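Local coordinates for protein tRNA (guanine(9)-N1)-methyltransferase (Schizosaccharomyces pombe, PDB 4JWH) that methylates guanosine 9 of cytoplasmic tRNA at N1, using S-adenosyl-L-methionine as the methyl donor and releasing S-adenosyl-L-homocysteine, at residues A[188-192]-A[206-212]; A[144-148]-A[177-182]; A[93-97]-A[263-267]; A[238-243]-A[270-274]. All coordinates share one frame; numbering follows the deposited sequence.

Interaction 1. Residues A[188-192]-A[206-212]; sequences KLVYL and DKIYIIG. With SAH (S-adenosyl-L-homocysteine), chain C.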
# COMPACT_ATOMS: atom_id res chain seq x y z
N LYS A 188 -5.11 -14.85 -5.33
CA LYS A 188 -4.27 -13.87 -6.00
C LYS A 188 -3.84 -12.76 -5.03
O LYS A 188 -3.11 -11.86 -5.41
CB LYS A 188 -4.99 -13.25 -7.21
CG LYS A 188 -5.56 -14.27 -8.24
CD LYS A 188 -4.57 -14.73 -9.30
CE LYS A 188 -5.18 -15.88 -10.20
NZ LYS A 188 -6.55 -15.58 -10.81
N LEU A 189 -4.33 -12.82 -3.79
CA LEU A 189 -4.00 -11.84 -2.78
C LEU A 189 -2.63 -12.12 -2.21
O LEU A 189 -2.29 -13.28 -1.96
CB LEU A 189 -5.02 -11.87 -1.62
CG LEU A 189 -6.42 -11.35 -1.92
CD1 LEU A 189 -7.35 -11.65 -0.77
CD2 LEU A 189 -6.43 -9.84 -2.26
N VAL A 190 -1.86 -11.06 -2.00
CA VAL A 190 -0.58 -11.15 -1.29
C VAL A 190 -0.58 -9.98 -0.31
O VAL A 190 -0.70 -8.83 -0.71
CB VAL A 190 0.65 -11.04 -2.26
CG1 VAL A 190 1.95 -10.89 -1.47
CG2 VAL A 190 0.73 -12.23 -3.22
N TYR A 191 -0.45 -10.29 0.99
CA TYR A 191 -0.33 -9.26 2.00
C TYR A 191 1.16 -8.97 2.24
O TYR A 191 1.92 -9.82 2.70
CB TYR A 191 -1.01 -9.70 3.30
CG TYR A 191 -1.57 -8.56 4.15
CD1 TYR A 191 -2.88 -8.60 4.59
CD2 TYR A 191 -0.76 -7.49 4.57
CE1 TYR A 191 -3.41 -7.58 5.37
CE2 TYR A 191 -1.28 -6.44 5.35
CZ TYR A 191 -2.63 -6.51 5.73
OH TYR A 191 -3.21 -5.56 6.50
N LEU A 192 1.57 -7.75 1.92
CA LEU A 192 2.94 -7.30 2.15
C LEU A 192 3.19 -7.10 3.66
O LEU A 192 2.44 -6.40 4.33
CB LEU A 192 3.19 -6.01 1.38
CG LEU A 192 3.13 -6.23 -0.16
CD1 LEU A 192 3.21 -4.95 -0.91
CD2 LEU A 192 4.29 -7.16 -0.62
N ASP A 206 -1.39 -10.17 -12.55
CA ASP A 206 -2.71 -10.72 -12.20
C ASP A 206 -2.95 -10.77 -10.68
O ASP A 206 -4.01 -11.23 -10.21
CB ASP A 206 -3.02 -12.06 -12.94
CG ASP A 206 -2.11 -13.20 -12.50
OD1 ASP A 206 -2.53 -14.38 -12.55
OD2 ASP A 206 -0.96 -12.90 -12.09
N LYS A 207 -2.00 -10.21 -9.91
CA LYS A 207 -2.09 -10.27 -8.45
C LYS A 207 -2.59 -8.97 -7.78
O LYS A 207 -2.69 -7.90 -8.39
CB LYS A 207 -0.75 -10.73 -7.85
CG LYS A 207 -0.30 -12.14 -8.35
CD LYS A 207 -1.12 -13.24 -7.71
CE LYS A 207 -0.72 -14.61 -8.21
NZ LYS A 207 0.73 -14.87 -8.00
N ILE A 208 -2.88 -9.10 -6.49
CA ILE A 208 -3.51 -8.03 -5.77
C ILE A 208 -2.68 -7.90 -4.52
O ILE A 208 -2.60 -8.85 -3.75
CB ILE A 208 -4.99 -8.35 -5.47
CG1 ILE A 208 -5.76 -8.54 -6.80
CG2 ILE A 208 -5.59 -7.27 -4.61
CD1 ILE A 208 -7.15 -9.13 -6.61
N TYR A 209 -2.02 -6.76 -4.35
CA TYR A 209 -1.04 -6.59 -3.25
C TYR A 209 -1.65 -5.76 -2.17
O TYR A 209 -2.22 -4.74 -2.47
CB TYR A 209 0.27 -5.95 -3.78
CG TYR A 209 0.91 -6.93 -4.74
CD1 TYR A 209 1.61 -8.03 -4.25
CD2 TYR A 209 0.72 -6.80 -6.12
CE1 TYR A 209 2.17 -8.97 -5.13
CE2 TYR A 209 1.26 -7.74 -7.00
CZ TYR A 209 1.97 -8.83 -6.49
OH TYR A 209 2.52 -9.76 -7.33
N ILE A 210 -1.55 -6.21 -0.92
CA ILE A 210 -2.17 -5.49 0.19
C ILE A 210 -1.10 -4.80 1.03
O ILE A 210 -0.10 -5.41 1.38
CB ILE A 210 -2.98 -6.43 1.11
CG1 ILE A 210 -4.02 -7.23 0.29
CG2 ILE A 210 -3.71 -5.63 2.22
CD1 ILE A 210 -4.42 -8.53 0.99
N ILE A 211 -1.34 -3.53 1.35
CA ILE A 211 -0.53 -2.77 2.33
C ILE A 211 -1.39 -2.54 3.58
O ILE A 211 -2.55 -2.09 3.46
CB ILE A 211 -0.06 -1.41 1.76
CG1 ILE A 211 0.66 -1.63 0.40
CG2 ILE A 211 0.82 -0.67 2.78
CD1 ILE A 211 0.94 -0.37 -0.40
N GLY A 212 -0.85 -2.87 4.76
CA GLY A 212 -1.52 -2.49 6.02
C GLY A 212 -1.63 -0.98 6.22
O GLY A 212 -0.62 -0.28 6.27
N SAH C . 3.43 -3.54 12.65
CA SAH C . 2.71 -3.18 11.44
CB SAH C . 3.38 -1.88 10.92
CG SAH C . 3.50 -1.88 9.45
SD SAH C . 4.05 -0.54 8.47
C SAH C . 2.59 -4.44 10.59
O SAH C . 2.59 -4.49 9.40
OXT SAH C . 2.43 -5.49 11.13
C5' SAH C . 2.72 -0.38 7.35
C4' SAH C . 2.65 -1.35 6.17
O4' SAH C . 3.68 -1.16 5.25
C3' SAH C . 2.65 -2.84 6.49
O3' SAH C . 1.40 -3.32 6.89
C2' SAH C . 3.14 -3.47 5.23
O2' SAH C . 2.04 -3.67 4.40
C1' SAH C . 4.06 -2.40 4.71
N9 SAH C . 5.48 -2.69 4.94
C8 SAH C . 6.31 -1.98 5.65
N7 SAH C . 7.53 -2.45 5.60
C5 SAH C . 7.51 -3.47 4.81
C6 SAH C . 8.47 -4.45 4.30
N6 SAH C . 9.72 -4.40 4.66
N1 SAH C . 8.03 -5.37 3.48
C2 SAH C . 6.76 -5.43 3.11
N3 SAH C . 5.84 -4.60 3.53
C4 SAH C . 6.14 -3.61 4.36
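Strands 189-192 and 208-212 run side by side as parallel neighbours, 29° apart in direction, and four N-H...O=C bonds zip them from Lys188 O to Leu192 N, the shortest being Ile210 N to Val190 O at 2.8 Å. On one face of the sheet Tyr191 lays its ring over Ile210: methyl CG2 sits above the ring centre, 3.7 Å from the centroid and 11° off the normal, a CH-pi contact. Beside it, Leu189 CD2 bridges Ile208 CG2 at 3.6 Å and Ile210 CD1. On the other face Val190 CB packs on Tyr209 CD1 at 3.7 Å, the two side chains pointing the same way. Tyr191 OH reaches past Gly212 CA to bond Asp109; a leucine at Tyr191 would probably cost Asp109 this partner and Ile210 CG2 its aromatic cover. At the carboxyl ends the strands hold the ligand ribose: O2' of S-adenosyl-L-homocysteine donates to Leu192 O (2.8 Å) and accepts from Gly212 N (3.0 Å). Gly212, lacking a side chain, lets the ribose come close to the strand. Leu192 and Gly212 belong to the S-adenosyl-L-methionine site at the C-terminal ends of the parallel strands of this SPOUT-type, TRM10-family domain.

Interaction 2. Residues A[144-148]-A[177-182]; sequences LFATN and SYLEEF
Parallel strand 143-147 of the central sheet is met here by the short helix 178-181, which opens with a capping box; Phe145, Thr147 and Asn148 meet Ser177, Tyr178, Glu181 and Phe182. Phe182 directs the edge of its ring at the face of Phe145 in a T-shaped pair, planes 66° apart and centroids 5.0 Å apart; its CZ stands over the centre of the Phe145 ring. Glu181, bent at chi2 (75°), brings OE1 to 3.6 Å from Phe145 CE1. Nearer the start of the helix, Thr147 OG1 lies at the edge of the Tyr178 ring, in its plane, while Asn148 OD1 comes within 3.3 Å of Ser177 CA. One water accepts from Thr147 OG1 (2.7 Å), donates to Asn148 OD1 (2.6 Å) and weakly accepts from Tyr178 N. In the box itself Glu180 N donates to Ser177 OG at 2.8 Å, and Ser177 N returns a bond to Glu180 OE2 on the anti side of the carboxylate. Beyond the contact, Tyr178 OH bonds Gln231. The chemistry is therefore divided: aromatic packing joins strand to helix end, whereas the polar link at the helix start passes through water.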
# COMPACT_ATOMS: atom_id res chain seq x y z
N LEU A 144 -6.13 1.57 -7.15
CA LEU A 144 -6.00 1.72 -5.71
C LEU A 144 -7.31 1.48 -4.97
O LEU A 144 -8.32 2.10 -5.27
CB LEU A 144 -5.43 3.12 -5.38
CG LEU A 144 -5.03 3.44 -3.93
CD1 LEU A 144 -4.04 2.41 -3.44
CD2 LEU A 144 -4.44 4.90 -3.79
N PHE A 145 -7.29 0.56 -4.00
CA PHE A 145 -8.46 0.29 -3.18
C PHE A 145 -8.12 0.68 -1.77
O PHE A 145 -6.94 0.55 -1.34
CB PHE A 145 -8.87 -1.20 -3.21
CG PHE A 145 -9.62 -1.61 -4.47
CD1 PHE A 145 -10.97 -1.99 -4.41
CD2 PHE A 145 -8.96 -1.63 -5.69
CE1 PHE A 145 -11.66 -2.37 -5.56
CE2 PHE A 145 -9.64 -2.01 -6.85
CZ PHE A 145 -11.01 -2.37 -6.78
N ALA A 146 -9.13 1.18 -1.07
CA ALA A 146 -9.04 1.39 0.38
C ALA A 146 -10.18 0.61 1.06
O ALA A 146 -11.36 1.03 1.02
CB ALA A 146 -9.12 2.85 0.71
N THR A 147 -9.85 -0.53 1.67
CA THR A 147 -10.88 -1.44 2.20
C THR A 147 -11.06 -1.30 3.71
O THR A 147 -10.15 -0.84 4.41
CB THR A 147 -10.61 -2.93 1.78
OG1 THR A 147 -9.32 -3.35 2.26
CG2 THR A 147 -10.65 -3.10 0.24
N ASN A 148 -12.22 -1.73 4.22
CA ASN A 148 -12.72 -1.33 5.54
C ASN A 148 -12.57 0.17 5.75
O ASN A 148 -12.23 0.60 6.83
CB ASN A 148 -12.01 -2.06 6.69
CG ASN A 148 -12.42 -3.52 6.80
OD1 ASN A 148 -11.69 -4.40 6.37
ND2 ASN A 148 -13.57 -3.77 7.40
N SER A 177 -14.30 -5.41 3.49
CA SER A 177 -12.93 -5.90 3.73
C SER A 177 -12.37 -6.34 2.38
O SER A 177 -13.14 -6.57 1.44
CB SER A 177 -12.97 -7.11 4.66
OG SER A 177 -13.45 -8.23 3.93
N TYR A 178 -11.03 -6.44 2.27
CA TYR A 178 -10.41 -6.94 1.04
C TYR A 178 -10.86 -8.37 0.75
O TYR A 178 -11.02 -8.74 -0.43
CB TYR A 178 -8.85 -6.83 1.03
CG TYR A 178 -8.09 -7.50 2.19
CD1 TYR A 178 -7.55 -6.74 3.21
CD2 TYR A 178 -7.87 -8.86 2.21
CE1 TYR A 178 -6.84 -7.34 4.28
CE2 TYR A 178 -7.14 -9.48 3.29
CZ TYR A 178 -6.65 -8.71 4.31
OH TYR A 178 -5.96 -9.29 5.35
N LEU A 179 -11.06 -9.15 1.81
CA LEU A 179 -11.50 -10.55 1.72
C LEU A 179 -12.89 -10.60 1.11
O LEU A 179 -13.18 -11.47 0.29
CB LEU A 179 -11.45 -11.25 3.08
CG LEU A 179 -11.42 -12.80 3.09
CD1 LEU A 179 -10.22 -13.36 2.33
CD2 LEU A 179 -11.47 -13.37 4.53
N GLU A 180 -13.74 -9.64 1.48
CA GLU A 180 -15.07 -9.52 0.90
C GLU A 180 -14.99 -9.07 -0.53
O GLU A 180 -15.57 -9.72 -1.40
CB GLU A 180 -15.97 -8.57 1.73
CG GLU A 180 -16.31 -9.14 3.10
CD GLU A 180 -17.06 -8.17 4.02
OE1 GLU A 180 -17.92 -8.67 4.79
OE2 GLU A 180 -16.80 -6.95 4.02
N GLU A 181 -14.27 -7.97 -0.78
CA GLU A 181 -14.18 -7.40 -2.10
C GLU A 181 -13.51 -8.33 -3.14
O GLU A 181 -13.91 -8.33 -4.31
CB GLU A 181 -13.50 -6.02 -2.02
CG GLU A 181 -13.24 -5.30 -3.33
CD GLU A 181 -14.50 -4.71 -3.95
OE1 GLU A 181 -14.51 -4.59 -5.20
OE2 GLU A 181 -15.46 -4.36 -3.22
N PHE A 182 -12.54 -9.12 -2.69
CA PHE A 182 -11.77 -10.03 -3.58
C PHE A 182 -11.88 -11.52 -3.23
O PHE A 182 -10.95 -12.28 -3.43
CB PHE A 182 -10.29 -9.61 -3.64
CG PHE A 182 -10.09 -8.21 -4.17
CD1 PHE A 182 -9.82 -7.15 -3.30
CD2 PHE A 182 -10.24 -7.94 -5.53
CE1 PHE A 182 -9.65 -5.85 -3.80
CE2 PHE A 182 -10.06 -6.65 -6.04
CZ PHE A 182 -9.77 -5.60 -5.18
O HOH W 1 -9.68 -4.59 4.66

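Interaction 3. Residues A[93-97]-A[263-267]; sequences RIRLG and LWLEY
Arg93 lays its guanidinium against Leu263, whose methyl CD2 lies over one face, offset toward the rim and 3.4 Å from CZ. The contact ties the extended segment 93-97, in the loop leading to strand 105-109, to the last turn of helix 254-267 at the surface of the TRM10-type SPOUT methyltransferase domain. Arg93 runs extended from its backbone and then bends at chi3 (87°), which turns the flat group toward the helix. NH1 serves two acceptor residues. It donates to Tyr267 OH at 3.0 Å, with the oxygen only 8° out of the guanidinium plane, and it forms a salt bridge with Glu266, reaching OE1 at 3.0 Å and OE2 at 3.3 Å through two weak bonds, the one to OE1 the more bent. The carboxylate stands steeply to the guanidinium, their planes 76° apart, so the pair is not the flat, two-nitrogen grip of a side-on bridge; both oxygens share one nitrogen. The Tyr267 ring is likewise turned steeply to the guanidinium. Tyr267 OH also lies alongside the aliphatic part of Arg93, near CG and CD. A phenylalanine at Tyr267 would probably leave NH1 with its weak carboxylate bonds alone on this side and the guanidinium less firmly fixed in rotation. Around the contact, Tyr267 makes a cation-pi pair with Lys272, and Leu263 also packs on Ala273 and Val277 of helix 270-277. Arg95, whose NH2 bonds Thr137 O, adds a looser touch: its methylene CG lies 3.9 Å from Glu266 OE1.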
# COMPACT_ATOMS: atom_id res chain seq x y z
N ARG A 93 12.68 13.39 -9.38
CA ARG A 93 12.44 12.20 -10.23
C ARG A 93 11.74 12.61 -11.51
O ARG A 93 10.74 13.34 -11.51
CB ARG A 93 11.58 11.17 -9.48
CG ARG A 93 11.63 9.77 -10.09
CD ARG A 93 10.61 8.83 -9.42
NE ARG A 93 9.28 8.92 -10.06
CZ ARG A 93 8.96 8.42 -11.26
NH1 ARG A 93 9.87 7.78 -12.00
NH2 ARG A 93 7.72 8.56 -11.71
N ILE A 94 12.29 12.16 -12.63
CA ILE A 94 11.70 12.47 -13.90
C ILE A 94 11.11 11.20 -14.49
O ILE A 94 11.70 10.14 -14.38
CB ILE A 94 12.69 13.20 -14.84
CG1 ILE A 94 11.99 13.58 -16.13
CG2 ILE A 94 13.90 12.32 -15.20
CD1 ILE A 94 12.88 14.39 -17.01
N ARG A 95 9.92 11.32 -15.08
CA ARG A 95 9.26 10.19 -15.72
C ARG A 95 9.41 10.25 -17.24
O ARG A 95 9.08 11.26 -17.87
CB ARG A 95 7.78 10.18 -15.34
CG ARG A 95 7.08 8.87 -15.63
CD ARG A 95 5.86 9.13 -16.47
NE ARG A 95 4.84 9.79 -15.71
CZ ARG A 95 3.99 10.68 -16.18
NH1 ARG A 95 4.01 11.06 -17.45
NH2 ARG A 95 3.11 11.22 -15.35
N LEU A 96 9.89 9.15 -17.82
CA LEU A 96 10.10 9.06 -19.27
C LEU A 96 9.11 8.10 -19.92
O LEU A 96 8.89 6.99 -19.43
CB LEU A 96 11.52 8.56 -19.61
CG LEU A 96 12.75 8.83 -18.72
CD1 LEU A 96 13.86 7.85 -19.12
CD2 LEU A 96 13.24 10.27 -18.82
N GLY A 97 8.53 8.51 -21.03
CA GLY A 97 7.81 7.57 -21.87
C GLY A 97 6.31 7.52 -21.66
O GLY A 97 5.73 8.37 -21.01
N LEU A 263 7.25 2.35 -8.41
CA LEU A 263 8.51 2.55 -9.12
C LEU A 263 9.09 1.25 -9.68
O LEU A 263 9.76 1.24 -10.73
CB LEU A 263 9.52 3.29 -8.25
CG LEU A 263 9.17 4.79 -8.10
CD1 LEU A 263 10.11 5.52 -7.12
CD2 LEU A 263 9.16 5.51 -9.42
N TRP A 264 8.82 0.14 -9.01
CA TRP A 264 9.24 -1.13 -9.56
C TRP A 264 8.51 -1.39 -10.88
O TRP A 264 9.13 -1.85 -11.84
CB TRP A 264 9.02 -2.30 -8.60
CG TRP A 264 9.69 -3.55 -9.15
CD1 TRP A 264 10.98 -3.92 -8.98
CD2 TRP A 264 9.09 -4.54 -10.01
NE1 TRP A 264 11.24 -5.10 -9.68
CE2 TRP A 264 10.09 -5.50 -10.31
CE3 TRP A 264 7.80 -4.71 -10.55
CZ2 TRP A 264 9.85 -6.62 -11.13
CZ3 TRP A 264 7.56 -5.81 -11.36
CH2 TRP A 264 8.57 -6.76 -11.65
N LEU A 265 7.22 -1.10 -10.95
CA LEU A 265 6.50 -1.22 -12.23
C LEU A 265 7.24 -0.47 -13.35
O LEU A 265 7.43 -1.01 -14.44
CB LEU A 265 5.06 -0.76 -12.10
CG LEU A 265 4.25 -1.61 -11.12
CD1 LEU A 265 2.87 -1.04 -10.91
CD2 LEU A 265 4.20 -3.09 -11.57
N GLU A 266 7.65 0.76 -13.05
CA GLU A 266 8.39 1.56 -14.02
C GLU A 266 9.77 0.99 -14.36
O GLU A 266 10.10 0.80 -15.54
CB GLU A 266 8.53 2.99 -13.51
CG GLU A 266 9.42 3.82 -14.42
CD GLU A 266 9.26 5.33 -14.26
OE1 GLU A 266 8.29 5.79 -13.61
OE2 GLU A 266 10.11 6.04 -14.82
N TYR A 267 10.59 0.76 -13.34
CA TYR A 267 12.00 0.44 -13.59
C TYR A 267 12.24 -1.06 -13.71
O TYR A 267 13.17 -1.49 -14.39
CB TYR A 267 12.90 1.01 -12.47
CG TYR A 267 12.81 2.50 -12.25
CD1 TYR A 267 12.80 3.40 -13.32
CD2 TYR A 267 12.76 3.03 -10.95
CE1 TYR A 267 12.74 4.82 -13.10
CE2 TYR A 267 12.70 4.43 -10.73
CZ TYR A 267 12.67 5.30 -11.81
OH TYR A 267 12.62 6.67 -11.57

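Interaction 4. Residues A[238-243]-A[270-274]; sequences LPIDEY and WEKAF. With SAH (S-adenosyl-L-homocysteine), chain C.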
# COMPACT_ATOMS: atom_id res chain seq x y z
N LEU A 238 9.40 -6.95 1.26
CA LEU A 238 10.17 -6.30 0.22
C LEU A 238 11.62 -6.81 0.25
O LEU A 238 12.15 -7.11 1.34
CB LEU A 238 10.16 -4.78 0.42
CG LEU A 238 8.83 -4.06 0.09
CD1 LEU A 238 8.93 -2.59 0.42
CD2 LEU A 238 8.48 -4.25 -1.37
N PRO A 239 12.26 -6.92 -0.94
CA PRO A 239 13.64 -7.44 -0.98
C PRO A 239 14.66 -6.37 -0.55
O PRO A 239 15.60 -6.04 -1.28
CB PRO A 239 13.81 -7.85 -2.44
CG PRO A 239 12.88 -6.94 -3.21
CD PRO A 239 11.73 -6.60 -2.28
N ILE A 240 14.44 -5.83 0.64
CA ILE A 240 15.18 -4.67 1.11
C ILE A 240 16.62 -5.07 1.41
O ILE A 240 17.55 -4.46 0.87
CB ILE A 240 14.49 -4.05 2.34
CG1 ILE A 240 13.35 -3.15 1.90
CG2 ILE A 240 15.46 -3.24 3.15
CD1 ILE A 240 12.69 -2.40 3.02
N ASP A 241 16.81 -6.08 2.25
CA ASP A 241 18.13 -6.65 2.46
C ASP A 241 18.63 -7.08 1.08
O ASP A 241 17.83 -7.54 0.25
CB ASP A 241 18.06 -7.84 3.42
N GLU A 242 19.92 -6.95 0.79
CA GLU A 242 20.94 -6.53 1.74
C GLU A 242 21.40 -5.09 1.51
O GLU A 242 22.54 -4.73 1.83
CB GLU A 242 22.14 -7.49 1.66
N TYR A 243 20.52 -4.27 0.93
CA TYR A 243 20.84 -2.86 0.76
C TYR A 243 20.29 -2.04 1.95
O TYR A 243 20.62 -0.86 2.10
CB TYR A 243 20.48 -2.32 -0.64
CG TYR A 243 19.84 -3.31 -1.64
CD1 TYR A 243 20.17 -4.68 -1.66
CD2 TYR A 243 18.93 -2.84 -2.57
CE1 TYR A 243 19.57 -5.55 -2.60
CE2 TYR A 243 18.33 -3.70 -3.50
CZ TYR A 243 18.64 -5.04 -3.52
OH TYR A 243 18.01 -5.84 -4.46
N TRP A 270 14.65 -3.28 -8.27
CA TRP A 270 14.33 -2.88 -6.89
C TRP A 270 15.32 -1.85 -6.40
O TRP A 270 14.95 -0.97 -5.64
CB TRP A 270 14.25 -4.05 -5.89
CG TRP A 270 13.17 -5.01 -6.21
CD1 TRP A 270 13.31 -6.21 -6.84
CD2 TRP A 270 11.79 -4.88 -5.86
NE1 TRP A 270 12.08 -6.82 -6.95
CE2 TRP A 270 11.14 -6.03 -6.35
CE3 TRP A 270 11.04 -3.88 -5.21
CZ2 TRP A 270 9.76 -6.22 -6.21
CZ3 TRP A 270 9.66 -4.07 -5.07
CH2 TRP A 270 9.04 -5.24 -5.57
N GLU A 271 16.58 -1.95 -6.83
CA GLU A 271 17.63 -1.05 -6.31
C GLU A 271 17.32 0.40 -6.65
O GLU A 271 17.47 1.28 -5.81
CB GLU A 271 19.03 -1.50 -6.75
CG GLU A 271 19.28 -2.96 -6.26
CD GLU A 271 20.66 -3.53 -6.56
OE1 GLU A 271 21.03 -3.63 -7.75
OE2 GLU A 271 21.36 -3.88 -5.58
N LYS A 272 16.83 0.65 -7.87
CA LYS A 272 16.50 1.99 -8.28
C LYS A 272 15.34 2.55 -7.48
O LYS A 272 15.35 3.72 -7.11
CB LYS A 272 16.18 2.07 -9.77
CG LYS A 272 16.38 3.47 -10.29
CD LYS A 272 16.35 3.51 -11.79
CE LYS A 272 16.38 4.97 -12.25
NZ LYS A 272 16.34 5.05 -13.74
N ALA A 273 14.33 1.71 -7.24
CA ALA A 273 13.13 2.11 -6.51
C ALA A 273 13.52 2.49 -5.07
O ALA A 273 13.13 3.56 -4.57
CB ALA A 273 12.13 0.97 -6.53
N PHE A 274 14.32 1.63 -4.43
CA PHE A 274 14.84 1.95 -3.10
C PHE A 274 15.67 3.25 -3.12
O PHE A 274 15.51 4.10 -2.27
CB PHE A 274 15.70 0.80 -2.54
CG PHE A 274 14.97 -0.50 -2.38
CD1 PHE A 274 13.66 -0.53 -1.96
CD2 PHE A 274 15.64 -1.72 -2.60
CE1 PHE A 274 13.00 -1.75 -1.78
CE2 PHE A 274 14.98 -2.93 -2.42
CZ PHE A 274 13.66 -2.94 -2.01
N SAH C . 3.43 -3.54 12.65
CA SAH C . 2.71 -3.18 11.44
CB SAH C . 3.38 -1.88 10.92
CG SAH C . 3.50 -1.88 9.45
SD SAH C . 4.05 -0.54 8.47
C SAH C . 2.59 -4.44 10.59
O SAH C . 2.59 -4.49 9.40
OXT SAH C . 2.43 -5.49 11.13
C5' SAH C . 2.72 -0.38 7.35
C4' SAH C . 2.65 -1.35 6.17
O4' SAH C . 3.68 -1.16 5.25
C3' SAH C . 2.65 -2.84 6.49
O3' SAH C . 1.40 -3.32 6.89
C2' SAH C . 3.14 -3.47 5.23
O2' SAH C . 2.04 -3.67 4.40
C1' SAH C . 4.06 -2.40 4.71
N9 SAH C . 5.48 -2.69 4.94
C8 SAH C . 6.31 -1.98 5.65
N7 SAH C . 7.53 -2.45 5.60
C5 SAH C . 7.51 -3.47 4.81
C6 SAH C . 8.47 -4.45 4.30
N6 SAH C . 9.72 -4.40 4.66
N1 SAH C . 8.03 -5.37 3.48
C2 SAH C . 6.76 -5.43 3.11
N3 SAH C . 5.84 -4.60 3.53
C4 SAH C . 6.14 -3.61 4.36
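Pro239 presses its ring onto Trp270: CG sits over the five-membered part of the indole, 3.5 Å from that ring's centroid and 8° off the normal, a CH-pi contact. Next to it Leu238 CD2 meets the far, six-membered part at CZ3, 3.9 Å away. Phe274, one helical turn after Trp270, meets Pro239, Ile240 and Tyr243. Its rim points at the backbone, with Pro239 O near the ring plane and 3.4 Å from CE2, and Ile240 CG1 packs on CZ at 3.9 Å. Tyr243 and Phe274 form an oblique pair of rings, planes 67° apart, although the exposed Tyr243 side chain is less certainly placed and its position against Glu271 is doubtful.

The shape of the loop sets up these contacts. Pro239 is the centre of an inverse gamma turn, closed by a weak bond from Ile240 N to Leu238 O, and Tyr243 N bonds Ile240 O after a cis peptide before Glu242. On the helix side, Trp270 is fixed by NE1 donating to Thr201 O and by stacking on Trp264, while Phe274 also leans on Ile260. Leu238 faces the ligand as well: its backbone N donates to adenine N1 of S-adenosyl-L-homocysteine at 3.0 Å in a nearly straight bond (173°), and Ile240 CD1 comes to 3.9 Å from N6. Helix 270-277 thus backs the loop whose Leu238 and Ile240 line the adenine end of the cofactor pocket in this TRM10-type SPOUT domain.

Along the chain interaction 2 closes before interaction 1 opens, and both lie inside the long loop closed by interaction 3, which alternates with interaction 4. Interactions 1 and 2 share the parallel sheet, their centres about 11 Å apart, and touch directly: Tyr178 and Phe182 pack on Tyr191, Ile208 and Ile210. Interactions 3 and 4, with centres about 16 Å apart, meet where the successive helices 254-267 and 270-277 pack on each other. Interaction 2 lies across the chain's centre from both. Interactions 1 and 4 do not touch, yet both hold S-adenosyl-L-homocysteine, one at the ribose and one at the adenine, so the ligand spans from the sheet to the loop that helix 270-277 backs.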